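Local structure of protein of uncharacterized function (DUF1076) (Salmonella typhi, 6IAI) at residues Pro26-Thr31 against Val61-Leu66; Asn34-Leu39 against Glu109-Thr114; Glu45-Thr50 against Arg57-Gln62; Asp49-Asn54 against Asn80-Ser85; Val84-Thr89 against Gly103-Leu108. The protein acts, as the full-length effector StoD of which this is the N-terminal part, as an E3/E4 ubiquitin ligase that binds diubiquitin. All blocks are in the same frame, centred on the assembly; numbering follows the deposited sequence.

Contact 1: residues Pro26-Thr31 against Val61-Leu66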
# COMPACT_ATOMS: atom_id res chain seq x y z
N PRO A 26 -3.62 9.77 -1.19
CA PRO A 26 -3.28 11.00 -0.44
C PRO A 26 -4.05 11.28 0.85
O PRO A 26 -3.45 11.60 1.88
CB PRO A 26 -3.53 12.11 -1.48
CG PRO A 26 -4.59 11.56 -2.38
CD PRO A 26 -4.27 10.10 -2.49
N ASN A 27 -5.37 11.18 0.78
CA ASN A 27 -6.24 11.52 1.89
C ASN A 27 -6.63 10.30 2.71
O ASN A 27 -7.81 10.13 3.02
CB ASN A 27 -7.49 12.30 1.37
CG ASN A 27 -7.20 13.29 0.24
OD1 ASN A 27 -6.48 14.29 0.40
ND2 ASN A 27 -7.76 13.01 -0.93
N VAL A 28 -5.65 9.45 3.06
CA VAL A 28 -5.92 8.25 3.85
C VAL A 28 -6.19 8.64 5.29
O VAL A 28 -5.35 9.26 5.96
CB VAL A 28 -4.85 7.14 3.70
CG1 VAL A 28 -5.10 5.98 4.66
CG2 VAL A 28 -4.82 6.63 2.28
N ALA A 29 -7.41 8.31 5.73
CA ALA A 29 -7.91 8.57 7.08
C ALA A 29 -7.11 7.79 8.10
O ALA A 29 -6.81 6.61 7.90
CB ALA A 29 -9.38 8.19 7.17
N ILE A 30 -6.73 8.48 9.18
CA ILE A 30 -6.01 7.92 10.31
C ILE A 30 -6.95 7.82 11.50
O ILE A 30 -7.80 8.70 11.70
CB ILE A 30 -4.69 8.68 10.59
CG1 ILE A 30 -3.81 8.67 9.34
CG2 ILE A 30 -3.89 8.10 11.76
CD1 ILE A 30 -3.53 7.23 8.62
N THR A 31 -6.79 6.72 12.26
CA THR A 31 -7.48 6.34 13.48
C THR A 31 -6.73 6.99 14.66
O THR A 31 -5.52 7.26 14.54
CB THR A 31 -7.51 4.79 13.58
OG1 THR A 31 -8.12 4.26 12.41
CG2 THR A 31 -8.29 4.29 14.77
N VAL A 61 2.45 0.50 -2.74
CA VAL A 61 1.31 1.31 -2.32
C VAL A 61 1.78 2.29 -1.24
O VAL A 61 2.35 1.87 -0.22
CB VAL A 61 0.08 0.43 -1.90
CG1 VAL A 61 -1.04 1.29 -1.31
CG2 VAL A 61 -0.44 -0.37 -3.10
N GLN A 62 1.57 3.60 -1.49
CA GLN A 62 1.93 4.62 -0.53
C GLN A 62 0.66 5.07 0.18
O GLN A 62 -0.29 5.51 -0.46
CB GLN A 62 2.66 5.80 -1.18
CG GLN A 62 3.27 6.78 -0.16
CD GLN A 62 4.01 7.92 -0.81
OE1 GLN A 62 3.70 8.37 -1.91
NE2 GLN A 62 5.03 8.41 -0.15
N LEU A 63 0.62 4.84 1.50
CA LEU A 63 -0.47 5.23 2.41
C LEU A 63 0.17 6.20 3.38
O LEU A 63 1.12 5.83 4.06
CB LEU A 63 -1.08 4.02 3.14
CG LEU A 63 -1.67 2.88 2.29
CD1 LEU A 63 -2.15 1.77 3.18
CD2 LEU A 63 -2.83 3.36 1.40
N ARG A 64 -0.25 7.49 3.33
CA ARG A 64 0.36 8.58 4.09
C ARG A 64 1.82 8.71 3.62
O ARG A 64 2.05 8.94 2.44
CB ARG A 64 0.30 8.35 5.62
CG ARG A 64 -1.04 8.61 6.25
CD ARG A 64 -0.87 8.92 7.73
NE ARG A 64 -0.79 10.35 8.08
CZ ARG A 64 -1.77 11.24 7.96
NH1 ARG A 64 -2.93 10.91 7.41
NH2 ARG A 64 -1.58 12.50 8.35
N ASP A 65 2.77 8.46 4.51
CA ASP A 65 4.20 8.55 4.20
C ASP A 65 4.94 7.20 4.24
O ASP A 65 6.16 7.17 4.13
CB ASP A 65 4.87 9.59 5.14
CG ASP A 65 4.83 9.23 6.62
OD1 ASP A 65 3.78 8.70 7.09
OD2 ASP A 65 5.83 9.50 7.32
N LEU A 66 4.21 6.08 4.35
CA LEU A 66 4.85 4.76 4.35
C LEU A 66 4.52 3.97 3.09
O LEU A 66 3.46 4.17 2.49
CB LEU A 66 4.52 3.96 5.63
CG LEU A 66 4.97 4.57 6.99
CD1 LEU A 66 4.24 3.92 8.15
CD2 LEU A 66 6.51 4.52 7.16
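Val28 and Arg64 come within 6.3 Å of each other, CA to CA, where the loop 26-31 passes the end of strand 59-63 and the type II' turn that runs from Leu63 to Leu66. The buried half of the contact is apolar: Val28 CG2 lies 3.9 Å from Leu63 CD2, and helix 91-113 closes over the same leucine through Leu108. Outside this patch, Arg64 folds back over Ile30. Its chain bends at CG-CD (chi3 95°), which lays the methylenes across the branch CG1-CD1 of Ile30, with Arg64 CG 3.7 Å from Ile30 CD1. The bend also brings the guanidinium edge-on to the backbone of the loop, where Arg64 NH1 makes a weak, bent hydrogen bond of 3.3 Å to Val28 O. The turn itself is closed by Leu63 N to Leu66 O and Leu66 N to Leu63 O, each 3.1 Å. This is the two-residue beta hairpin joining strands 59-63 and 66-71, with Arg64 and Asp65 at its corners.

Contact 2: residues Asn34-Leu39 against Glu109-Thr114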
# COMPACT_ATOMS: atom_id res chain seq x y z
N ASN A 34 -3.21 5.82 15.72
CA ASN A 34 -2.11 6.04 14.76
C ASN A 34 -2.00 4.88 13.71
O ASN A 34 -0.93 4.35 13.41
CB ASN A 34 -0.77 6.31 15.51
CG ASN A 34 0.34 6.88 14.67
OD1 ASN A 34 0.11 7.74 13.80
ND2 ASN A 34 1.56 6.41 14.91
N ARG A 35 -3.17 4.49 13.19
CA ARG A 35 -3.31 3.42 12.23
C ARG A 35 -4.20 3.88 11.10
O ARG A 35 -4.98 4.81 11.28
CB ARG A 35 -3.93 2.15 12.87
CG ARG A 35 -3.08 1.45 13.93
CD ARG A 35 -1.80 0.85 13.39
NE ARG A 35 -1.02 0.21 14.46
CZ ARG A 35 -0.14 0.85 15.23
NH1 ARG A 35 0.08 2.15 15.07
NH2 ARG A 35 0.52 0.19 16.17
N ILE A 36 -4.10 3.22 9.94
CA ILE A 36 -4.94 3.55 8.79
C ILE A 36 -6.40 3.15 9.10
O ILE A 36 -6.66 2.14 9.74
CB ILE A 36 -4.41 2.94 7.45
CG1 ILE A 36 -4.19 1.41 7.54
CG2 ILE A 36 -3.13 3.67 6.96
CD1 ILE A 36 -4.35 0.63 6.24
N ASP A 37 -7.34 3.97 8.67
CA ASP A 37 -8.75 3.66 8.80
C ASP A 37 -9.10 2.83 7.56
O ASP A 37 -8.22 2.47 6.78
CB ASP A 37 -9.59 4.97 8.86
CG ASP A 37 -10.93 4.91 9.59
OD1 ASP A 37 -11.48 3.79 9.74
OD2 ASP A 37 -11.44 5.99 9.98
N LYS A 38 -10.39 2.56 7.36
CA LYS A 38 -10.87 1.80 6.22
C LYS A 38 -10.72 2.64 4.92
O LYS A 38 -11.19 3.77 4.87
CB LYS A 38 -12.34 1.37 6.51
CG LYS A 38 -13.15 0.80 5.33
CD LYS A 38 -12.60 -0.51 4.73
CE LYS A 38 -13.55 -1.15 3.74
NZ LYS A 38 -14.00 -0.20 2.67
N LEU A 39 -10.01 2.10 3.90
CA LEU A 39 -9.86 2.74 2.60
C LEU A 39 -11.20 2.63 1.87
O LEU A 39 -12.00 1.76 2.21
CB LEU A 39 -8.79 2.07 1.71
CG LEU A 39 -7.34 1.91 2.16
CD1 LEU A 39 -6.44 1.80 0.94
CD2 LEU A 39 -6.85 3.03 3.01
N GLU A 109 -3.95 -5.64 4.44
CA GLU A 109 -4.19 -7.05 4.05
C GLU A 109 -5.61 -7.50 4.36
O GLU A 109 -6.30 -8.03 3.49
CB GLU A 109 -3.16 -7.97 4.70
CG GLU A 109 -2.96 -9.23 3.89
CD GLU A 109 -1.89 -10.13 4.45
OE1 GLU A 109 -0.69 -9.84 4.21
OE2 GLU A 109 -2.24 -11.09 5.16
N ARG A 110 -6.07 -7.20 5.58
CA ARG A 110 -7.41 -7.52 6.06
C ARG A 110 -8.46 -6.88 5.18
O ARG A 110 -9.40 -7.55 4.79
CB ARG A 110 -7.54 -7.08 7.53
CG ARG A 110 -8.80 -7.56 8.24
CD ARG A 110 -8.75 -7.20 9.71
NE ARG A 110 -7.73 -7.97 10.44
CZ ARG A 110 -6.87 -7.47 11.32
NH1 ARG A 110 -6.88 -6.17 11.61
NH2 ARG A 110 -6.00 -8.26 11.94
N GLN A 111 -8.28 -5.59 4.81
CA GLN A 111 -9.24 -4.88 3.94
C GLN A 111 -9.24 -5.41 2.50
O GLN A 111 -10.29 -5.50 1.87
CB GLN A 111 -8.97 -3.39 3.96
CG GLN A 111 -9.17 -2.72 5.32
CD GLN A 111 -8.82 -1.25 5.20
OE1 GLN A 111 -9.29 -0.56 4.28
NE2 GLN A 111 -7.97 -0.76 6.09
N LEU A 112 -8.04 -5.76 1.98
CA LEU A 112 -7.90 -6.30 0.63
C LEU A 112 -8.59 -7.66 0.45
O LEU A 112 -9.08 -7.95 -0.64
CB LEU A 112 -6.41 -6.44 0.25
CG LEU A 112 -5.67 -5.12 -0.06
CD1 LEU A 112 -4.20 -5.36 -0.23
CD2 LEU A 112 -6.29 -4.38 -1.25
N ASN A 113 -8.57 -8.51 1.51
CA ASN A 113 -9.16 -9.85 1.47
C ASN A 113 -10.58 -9.93 2.04
O ASN A 113 -11.21 -10.98 1.92
CB ASN A 113 -8.23 -10.86 2.12
CG ASN A 113 -6.91 -11.00 1.43
OD1 ASN A 113 -6.80 -11.49 0.30
ND2 ASN A 113 -5.87 -10.57 2.10
N THR A 114 -11.11 -8.84 2.65
CA THR A 114 -12.50 -8.82 3.10
C THR A 114 -13.34 -8.19 2.00
O THR A 114 -14.26 -8.82 1.49
CB THR A 114 -12.69 -8.07 4.43
OG1 THR A 114 -11.98 -6.85 4.39
CG2 THR A 114 -12.22 -8.87 5.63
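Gln111 lays its carboxamide alongside the backbone of Lys38, between the peptide groups that flank that residue. Gln111 OE1 accepts a bond from Leu39 N at 2.8 Å, fairly straight at 162°, the donor tilted 20° from the carbonyl plane. On the other arm, Gln111 NE2 gives a weak bond of 3.3 Å to Asp37 O. A single side-chain amide thus pairs with a C=O and an N-H two residues apart, much as the backbone of a neighbouring strand would. The loop held in this way is part of the connection between strand 22-25 and helix 41-53 in the beta-alpha-beta crossover, and the amide comes from the last turn of helix 91-113. Gln111 reaches across because its chain is extended beyond CG (chi2 178°). Apolar carbons border the amide: Ile36 CD1 lies 3.9 Å from Gln111 NE2, and Leu39 CB 3.7 Å from Gln111 OE1. Lys38 curls past the glutamine, its NZ bonding Leu39 O and forming a salt bridge with Glu41.

Contact 3: residues Glu45-Thr50 against Arg57-Gln62; sequences ELIRDT and RKIQVQ
The carbonyl oxygen of Leu46 is gripped twice by Thr50: by the backbone N at 3.0 Å, the ordinary helical bond, and by OG1 at 2.7 Å, the two donors arriving from opposite faces of the carbonyl plane. With its hydroxyl turned back onto its own helix, Thr50 spends its polarity internally and offers a methyl to the sheet. OG1 sits beside the backbone N (chi1 -50°), which leaves Thr50 CG2 to meet Ile59 CD1 at 3.9 Å, the two side chains standing at about a right angle. One turn earlier along the helix, Ile47 meets Val61 in a similar crossed fashion, branch against branch: Ile47 CG2 lies 4.1 Å from Val61 CG2, and Ile47 CD1 touches the other methyl of the valine, CG1. All four residues are buried. Helix 45-50 and strand 59-62 run antiparallel at 164°, their axes 9.9 Å apart. Phe25 of strand 22-25 and Val70 of strand 66-71 pack against the same Ile47, so the helix lies over several strands of the sheet. Such an arrangement is that of a beta-alpha-beta crossover, in which helix 41-53 returns antiparallel to the two parallel neighbours it connects, strands 22-25 and 59-63.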
# COMPACT_ATOMS: atom_id res chain seq x y z
N GLU A 45 -10.35 -1.66 -4.73
CA GLU A 45 -10.51 -2.27 -6.06
C GLU A 45 -9.38 -1.90 -6.99
O GLU A 45 -8.86 -2.77 -7.69
CB GLU A 45 -11.89 -1.98 -6.67
CG GLU A 45 -12.47 -3.16 -7.46
CD GLU A 45 -12.28 -4.57 -6.89
OE1 GLU A 45 -11.54 -5.35 -7.51
OE2 GLU A 45 -12.82 -4.86 -5.79
N LEU A 46 -8.91 -0.64 -6.92
CA LEU A 46 -7.76 -0.21 -7.70
C LEU A 46 -6.50 -1.01 -7.27
O LEU A 46 -5.77 -1.47 -8.14
CB LEU A 46 -7.52 1.32 -7.54
CG LEU A 46 -6.28 1.88 -8.26
CD1 LEU A 46 -6.40 1.71 -9.81
CD2 LEU A 46 -6.00 3.31 -7.82
N ILE A 47 -6.26 -1.19 -5.96
CA ILE A 47 -5.11 -1.96 -5.47
C ILE A 47 -5.19 -3.41 -5.94
O ILE A 47 -4.22 -3.90 -6.53
CB ILE A 47 -4.91 -1.84 -3.94
CG1 ILE A 47 -4.71 -0.37 -3.51
CG2 ILE A 47 -3.73 -2.74 -3.47
CD1 ILE A 47 -4.87 -0.12 -1.95
N ARG A 48 -6.37 -4.05 -5.76
CA ARG A 48 -6.65 -5.44 -6.17
C ARG A 48 -6.42 -5.63 -7.65
O ARG A 48 -5.59 -6.47 -8.02
CB ARG A 48 -8.09 -5.86 -5.76
CG ARG A 48 -8.28 -5.97 -4.24
CD ARG A 48 -9.58 -6.66 -3.85
NE ARG A 48 -10.75 -5.81 -3.63
CZ ARG A 48 -11.30 -5.49 -2.46
NH1 ARG A 48 -10.79 -5.96 -1.34
NH2 ARG A 48 -12.38 -4.73 -2.42
N ASP A 49 -7.09 -4.80 -8.52
CA ASP A 49 -6.94 -4.87 -9.98
C ASP A 49 -5.50 -4.68 -10.44
O ASP A 49 -5.03 -5.42 -11.30
CB ASP A 49 -7.85 -3.86 -10.69
CG ASP A 49 -9.35 -4.13 -10.61
OD1 ASP A 49 -9.74 -5.24 -10.15
OD2 ASP A 49 -10.14 -3.23 -11.01
N THR A 50 -4.77 -3.72 -9.84
CA THR A 50 -3.37 -3.46 -10.20
C THR A 50 -2.47 -4.63 -9.83
O THR A 50 -1.63 -5.04 -10.64
CB THR A 50 -2.91 -2.10 -9.64
OG1 THR A 50 -3.87 -1.11 -10.00
CG2 THR A 50 -1.58 -1.68 -10.19
N ARG A 57 3.49 -10.52 -8.87
CA ARG A 57 4.68 -9.69 -8.67
C ARG A 57 4.24 -8.49 -7.88
O ARG A 57 3.13 -8.00 -8.07
CB ARG A 57 5.34 -9.26 -9.99
CG ARG A 57 6.13 -10.38 -10.62
CD ARG A 57 6.59 -10.08 -12.06
NE ARG A 57 5.45 -10.02 -12.99
CZ ARG A 57 4.83 -11.09 -13.50
NH1 ARG A 57 5.24 -12.31 -13.20
NH2 ARG A 57 3.81 -10.93 -14.33
N LYS A 58 5.09 -8.05 -6.97
CA LYS A 58 4.79 -6.94 -6.09
C LYS A 58 4.60 -5.59 -6.79
O LYS A 58 5.34 -5.22 -7.71
CB LYS A 58 5.87 -6.82 -5.01
CG LYS A 58 5.68 -7.84 -3.89
CD LYS A 58 6.93 -7.94 -3.03
CE LYS A 58 6.72 -8.85 -1.85
NZ LYS A 58 7.95 -8.96 -1.00
N ILE A 59 3.58 -4.85 -6.33
CA ILE A 59 3.34 -3.46 -6.66
C ILE A 59 3.58 -2.70 -5.34
O ILE A 59 3.53 -3.30 -4.26
CB ILE A 59 1.92 -3.17 -7.26
CG1 ILE A 59 0.80 -3.36 -6.24
CG2 ILE A 59 1.68 -3.96 -8.55
CD1 ILE A 59 -0.46 -2.57 -6.53
N GLN A 60 3.82 -1.39 -5.42
CA GLN A 60 4.00 -0.57 -4.22
C GLN A 60 2.82 0.33 -4.01
O GLN A 60 2.22 0.83 -4.97
CB GLN A 60 5.29 0.24 -4.28
CG GLN A 60 6.51 -0.64 -4.06
CD GLN A 60 7.74 0.15 -4.24
OE1 GLN A 60 8.18 0.82 -3.31
NE2 GLN A 60 8.30 0.11 -5.43
N VAL A 61 2.45 0.50 -2.74
CA VAL A 61 1.31 1.31 -2.32
C VAL A 61 1.78 2.29 -1.24
O VAL A 61 2.35 1.87 -0.22
CB VAL A 61 0.08 0.43 -1.90
CG1 VAL A 61 -1.04 1.29 -1.31
CG2 VAL A 61 -0.44 -0.37 -3.10
N GLN A 62 1.57 3.60 -1.49
CA GLN A 62 1.93 4.62 -0.53
C GLN A 62 0.66 5.07 0.18
O GLN A 62 -0.29 5.51 -0.46
CB GLN A 62 2.66 5.80 -1.18
CG GLN A 62 3.27 6.78 -0.16
CD GLN A 62 4.01 7.92 -0.81
OE1 GLN A 62 3.70 8.37 -1.91
NE2 GLN A 62 5.03 8.41 -0.15

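Contact 4: residues Asp49-Asn54 against Asn80-Ser85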
# COMPACT_ATOMS: atom_id res chain seq x y z
N ASP A 49 -7.09 -4.80 -8.52
CA ASP A 49 -6.94 -4.87 -9.98
C ASP A 49 -5.50 -4.68 -10.44
O ASP A 49 -5.03 -5.42 -11.30
CB ASP A 49 -7.85 -3.86 -10.69
CG ASP A 49 -9.35 -4.13 -10.61
OD1 ASP A 49 -9.74 -5.24 -10.15
OD2 ASP A 49 -10.14 -3.23 -11.01
N THR A 50 -4.77 -3.72 -9.84
CA THR A 50 -3.37 -3.46 -10.20
C THR A 50 -2.47 -4.63 -9.83
O THR A 50 -1.63 -5.04 -10.64
CB THR A 50 -2.91 -2.10 -9.64
OG1 THR A 50 -3.87 -1.11 -10.00
CG2 THR A 50 -1.58 -1.68 -10.19
N ALA A 51 -2.67 -5.21 -8.61
CA ALA A 51 -1.89 -6.37 -8.16
C ALA A 51 -2.19 -7.57 -9.08
O ALA A 51 -1.26 -8.25 -9.52
CB ALA A 51 -2.21 -6.68 -6.71
N ILE A 52 -3.48 -7.78 -9.44
CA ILE A 52 -3.89 -8.85 -10.34
C ILE A 52 -3.16 -8.72 -11.71
O ILE A 52 -2.52 -9.69 -12.15
CB ILE A 52 -5.44 -8.92 -10.49
CG1 ILE A 52 -6.08 -9.49 -9.21
CG2 ILE A 52 -5.82 -9.78 -11.71
CD1 ILE A 52 -7.52 -9.12 -9.02
N GLN A 53 -3.19 -7.52 -12.32
CA GLN A 53 -2.54 -7.24 -13.61
C GLN A 53 -1.04 -7.50 -13.59
O GLN A 53 -0.45 -7.71 -14.65
CB GLN A 53 -2.83 -5.80 -14.09
CG GLN A 53 -4.27 -5.55 -14.58
CD GLN A 53 -4.68 -4.08 -14.50
OE1 GLN A 53 -3.89 -3.15 -14.21
NE2 GLN A 53 -5.98 -3.82 -14.65
N ASN A 54 -0.42 -7.51 -12.38
CA ASN A 54 1.02 -7.73 -12.22
C ASN A 54 1.37 -9.20 -11.88
O ASN A 54 2.52 -9.52 -11.56
CB ASN A 54 1.57 -6.72 -11.21
CG ASN A 54 2.96 -6.21 -11.52
OD1 ASN A 54 3.26 -5.78 -12.62
ND2 ASN A 54 3.84 -6.16 -10.55
N ASN A 80 -7.04 -14.33 -6.44
CA ASN A 80 -7.61 -13.18 -5.76
C ASN A 80 -7.45 -13.27 -4.25
O ASN A 80 -8.39 -13.06 -3.49
CB ASN A 80 -9.07 -12.94 -6.18
CG ASN A 80 -9.26 -12.81 -7.68
OD1 ASN A 80 -8.30 -12.64 -8.45
ND2 ASN A 80 -10.50 -12.94 -8.13
N THR A 81 -6.22 -13.57 -3.83
CA THR A 81 -5.78 -13.57 -2.44
C THR A 81 -4.65 -12.58 -2.44
O THR A 81 -3.84 -12.59 -3.36
CB THR A 81 -5.41 -14.99 -1.93
OG1 THR A 81 -4.32 -15.53 -2.69
CG2 THR A 81 -6.57 -15.93 -1.97
N PHE A 82 -4.61 -11.67 -1.45
CA PHE A 82 -3.60 -10.61 -1.43
C PHE A 82 -2.75 -10.62 -0.19
O PHE A 82 -3.27 -10.78 0.91
CB PHE A 82 -4.26 -9.21 -1.64
CG PHE A 82 -5.21 -9.20 -2.81
CD1 PHE A 82 -6.54 -9.60 -2.66
CD2 PHE A 82 -4.77 -8.85 -4.09
CE1 PHE A 82 -7.41 -9.67 -3.76
CE2 PHE A 82 -5.64 -8.91 -5.19
CZ PHE A 82 -6.95 -9.33 -5.02
N LYS A 83 -1.44 -10.42 -0.39
CA LYS A 83 -0.43 -10.35 0.65
C LYS A 83 0.16 -8.93 0.72
O LYS A 83 0.47 -8.34 -0.31
CB LYS A 83 0.72 -11.37 0.38
CG LYS A 83 1.52 -11.76 1.62
CD LYS A 83 0.72 -12.68 2.60
CE LYS A 83 1.19 -12.60 4.04
NZ LYS A 83 0.10 -12.94 5.02
N VAL A 84 0.35 -8.43 1.95
CA VAL A 84 0.93 -7.12 2.23
C VAL A 84 2.17 -7.31 3.06
O VAL A 84 2.12 -7.95 4.10
CB VAL A 84 -0.06 -6.09 2.87
CG1 VAL A 84 0.60 -4.73 3.09
CG2 VAL A 84 -1.33 -5.94 2.02
N SER A 85 3.28 -6.75 2.58
CA SER A 85 4.58 -6.72 3.26
C SER A 85 5.16 -5.32 3.13
O SER A 85 4.52 -4.43 2.59
CB SER A 85 5.53 -7.79 2.70
OG SER A 85 5.73 -7.71 1.30
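Ile52 and Ala51 approach Phe82 from its rim, both near the plane of the ring and not over a face. They divide one side of it between them: Ile52 CD1 stands 4.0 Å from Phe82 CZ and Ile52 CG1 is 4.1 Å from Phe82 CE2, while Ala51 CB lies farther round, 4.3 Å from Phe82 CD2. Two consecutive residues of helix 41-53 can share the rim because the long branch of one and the short methyl of the other reach different ring atoms. The isoleucine holds CG1 beside its backbone N (chi1 -73°), and from there CD1 extends away from the helix into the corner formed by Phe82 and Asn80, crossing each obliquely. On the Asn80 side it meets a polar group: Asn80 OD1 is 3.7 Å from Ile52 CD1, an apolar carbon facing a carbonyl. Over one face of the ring lie the methylenes of Arg48, with Leu112 of helix 91-113 on the same side, and the backbone N of Phe82 bonds to Asn113 OD1. The ring therefore lies where the end of helix 41-53, the end of helix 91-113 and the approach to edge strand 83-85 converge. The contact across the two segments is mainly van der Waals, with one amide oxygen set against an apolar methyl, so fit rather than directed bonding governs it, while the backbone N-H groups of Phe82 and Asn80 bond to other parts of the chain.

Contact 5: residues Val84-Thr89 against Gly103-Leu108; sequences VSFSTT and GNAIRL
Val84 fits against the hollow between Ala105 and Leu108, three residues apart on one side of helix 91-113, where this helix crosses edge strand 83-85 in a two-layer alpha/beta arrangement. The valine acts as a forked bump. One prong, Val84 CG1, lies 3.9 Å from Ala105 CB and 4.0 Å from Leu108 CD2, so it is flanked by both residues of the hollow. The other, Val84 CG2, rests against the branch point of the leucine, 4.0 Å from Leu108 CG. The leucine side chain stands at about a right angle to the valine. Its CG is directed away from its own backbone N (chi1 -176°), which holds the isobutyl group out beside the fork. The fit is reciprocal. The methyl of Ala105 is itself a small bump, wedged against Val84 CG1 on one side and the rim of Phe86 on another; as residues i and i+2 of the chain, Val84 and Phe86 both face the helix. Phe86 CD2 is 4.1 Å from Ala105 CB, and the methyl lies near the ring plane. With only a methyl at Ala105, strand and helix lie close here, 5.7 Å between the CA atoms of Val84 and Ala105. Tyr68 of the next strand touches Val84, Ala105 and Leu108 alike, and Phe86 stacks on Trp101. At the root of the fork, Val84 CB sits 3.5 Å from Ala105 O.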
# COMPACT_ATOMS: atom_id res chain seq x y z
N VAL A 84 0.35 -8.43 1.95
CA VAL A 84 0.93 -7.12 2.23
C VAL A 84 2.17 -7.31 3.06
O VAL A 84 2.12 -7.95 4.10
CB VAL A 84 -0.06 -6.09 2.87
CG1 VAL A 84 0.60 -4.73 3.09
CG2 VAL A 84 -1.33 -5.94 2.02
N SER A 85 3.28 -6.75 2.58
CA SER A 85 4.58 -6.72 3.26
C SER A 85 5.16 -5.32 3.13
O SER A 85 4.52 -4.43 2.59
CB SER A 85 5.53 -7.79 2.70
OG SER A 85 5.73 -7.71 1.30
N PHE A 86 6.36 -5.10 3.66
CA PHE A 86 7.07 -3.84 3.56
C PHE A 86 8.54 -4.12 3.70
O PHE A 86 8.91 -5.09 4.35
CB PHE A 86 6.58 -2.77 4.58
CG PHE A 86 6.81 -3.07 6.04
CD1 PHE A 86 7.99 -2.69 6.67
CD2 PHE A 86 5.83 -3.70 6.80
CE1 PHE A 86 8.20 -2.96 8.04
CE2 PHE A 86 6.04 -3.98 8.16
CZ PHE A 86 7.22 -3.61 8.76
N SER A 87 9.37 -3.28 3.08
CA SER A 87 10.82 -3.43 3.17
C SER A 87 11.47 -2.07 3.10
O SER A 87 10.94 -1.18 2.43
CB SER A 87 11.34 -4.34 2.05
OG SER A 87 11.29 -3.72 0.77
N THR A 88 12.61 -1.92 3.79
CA THR A 88 13.42 -0.70 3.80
C THR A 88 14.90 -0.98 4.10
O THR A 88 15.23 -1.99 4.72
CB THR A 88 12.81 0.40 4.72
OG1 THR A 88 13.42 1.66 4.41
CG2 THR A 88 12.95 0.09 6.20
N THR A 89 15.78 -0.07 3.68
CA THR A 89 17.21 -0.15 3.96
C THR A 89 17.54 0.74 5.17
O THR A 89 18.30 0.30 6.04
CB THR A 89 18.08 0.21 2.74
OG1 THR A 89 17.68 1.48 2.22
CG2 THR A 89 18.06 -0.86 1.67
N GLY A 103 1.39 -2.87 11.76
CA GLY A 103 -0.03 -2.78 12.08
C GLY A 103 -0.87 -2.33 10.92
O GLY A 103 -1.98 -2.85 10.70
N ASN A 104 -0.35 -1.35 10.16
CA ASN A 104 -1.00 -0.82 8.96
C ASN A 104 -0.98 -1.87 7.85
O ASN A 104 -1.98 -2.04 7.15
CB ASN A 104 -0.31 0.45 8.51
CG ASN A 104 -0.61 1.65 9.35
OD1 ASN A 104 -1.68 1.77 9.95
ND2 ASN A 104 0.29 2.59 9.34
N ALA A 105 0.15 -2.61 7.73
CA ALA A 105 0.32 -3.69 6.76
C ALA A 105 -0.74 -4.78 6.98
O ALA A 105 -1.38 -5.18 6.01
CB ALA A 105 1.73 -4.26 6.83
N ILE A 106 -1.01 -5.15 8.28
CA ILE A 106 -2.03 -6.12 8.69
C ILE A 106 -3.40 -5.63 8.26
O ILE A 106 -4.19 -6.39 7.70
CB ILE A 106 -2.00 -6.38 10.25
CG1 ILE A 106 -0.72 -7.07 10.77
CG2 ILE A 106 -3.24 -7.13 10.72
CD1 ILE A 106 -0.27 -8.33 10.10
N ARG A 107 -3.70 -4.35 8.56
CA ARG A 107 -5.00 -3.71 8.27
C ARG A 107 -5.27 -3.65 6.79
O ARG A 107 -6.38 -4.00 6.35
CB ARG A 107 -5.06 -2.32 8.90
CG ARG A 107 -5.35 -2.37 10.40
CD ARG A 107 -4.96 -1.08 11.07
NE ARG A 107 -4.92 -1.25 12.52
CZ ARG A 107 -5.91 -0.93 13.34
NH1 ARG A 107 -7.03 -0.40 12.86
NH2 ARG A 107 -5.79 -1.14 14.65
N LEU A 108 -4.25 -3.25 6.00
CA LEU A 108 -4.37 -3.21 4.55
C LEU A 108 -4.69 -4.61 3.98
O LEU A 108 -5.63 -4.75 3.21
CB LEU A 108 -3.12 -2.57 3.89
CG LEU A 108 -3.19 -2.40 2.37
CD1 LEU A 108 -4.42 -1.57 1.96
CD2 LEU A 108 -1.88 -1.88 1.82

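The five contacts describe one compact domain in which helices 41-53 and 91-113 are set against a four-stranded mixed sheet. Contacts 3 and 4 start from helix 41-53, with centres only 6 Å apart, and share Asp49 and Thr50. Contacts 2 and 5, with centres about 11 Å apart, both use the last helix, and contact 1 meets contact 5 through Leu63 and Leu108. Contacts 1 and 4 lie on opposite sides of the chain's centre, about 18 Å between centres. Along the chain, contact 2 spans the longest loop and encloses contacts 3, 4 and 5. The last helix also ties back to the beta-alpha-beta unit, where Arg48 bonds Leu112 O, fastening early and late parts of this N-terminal region together.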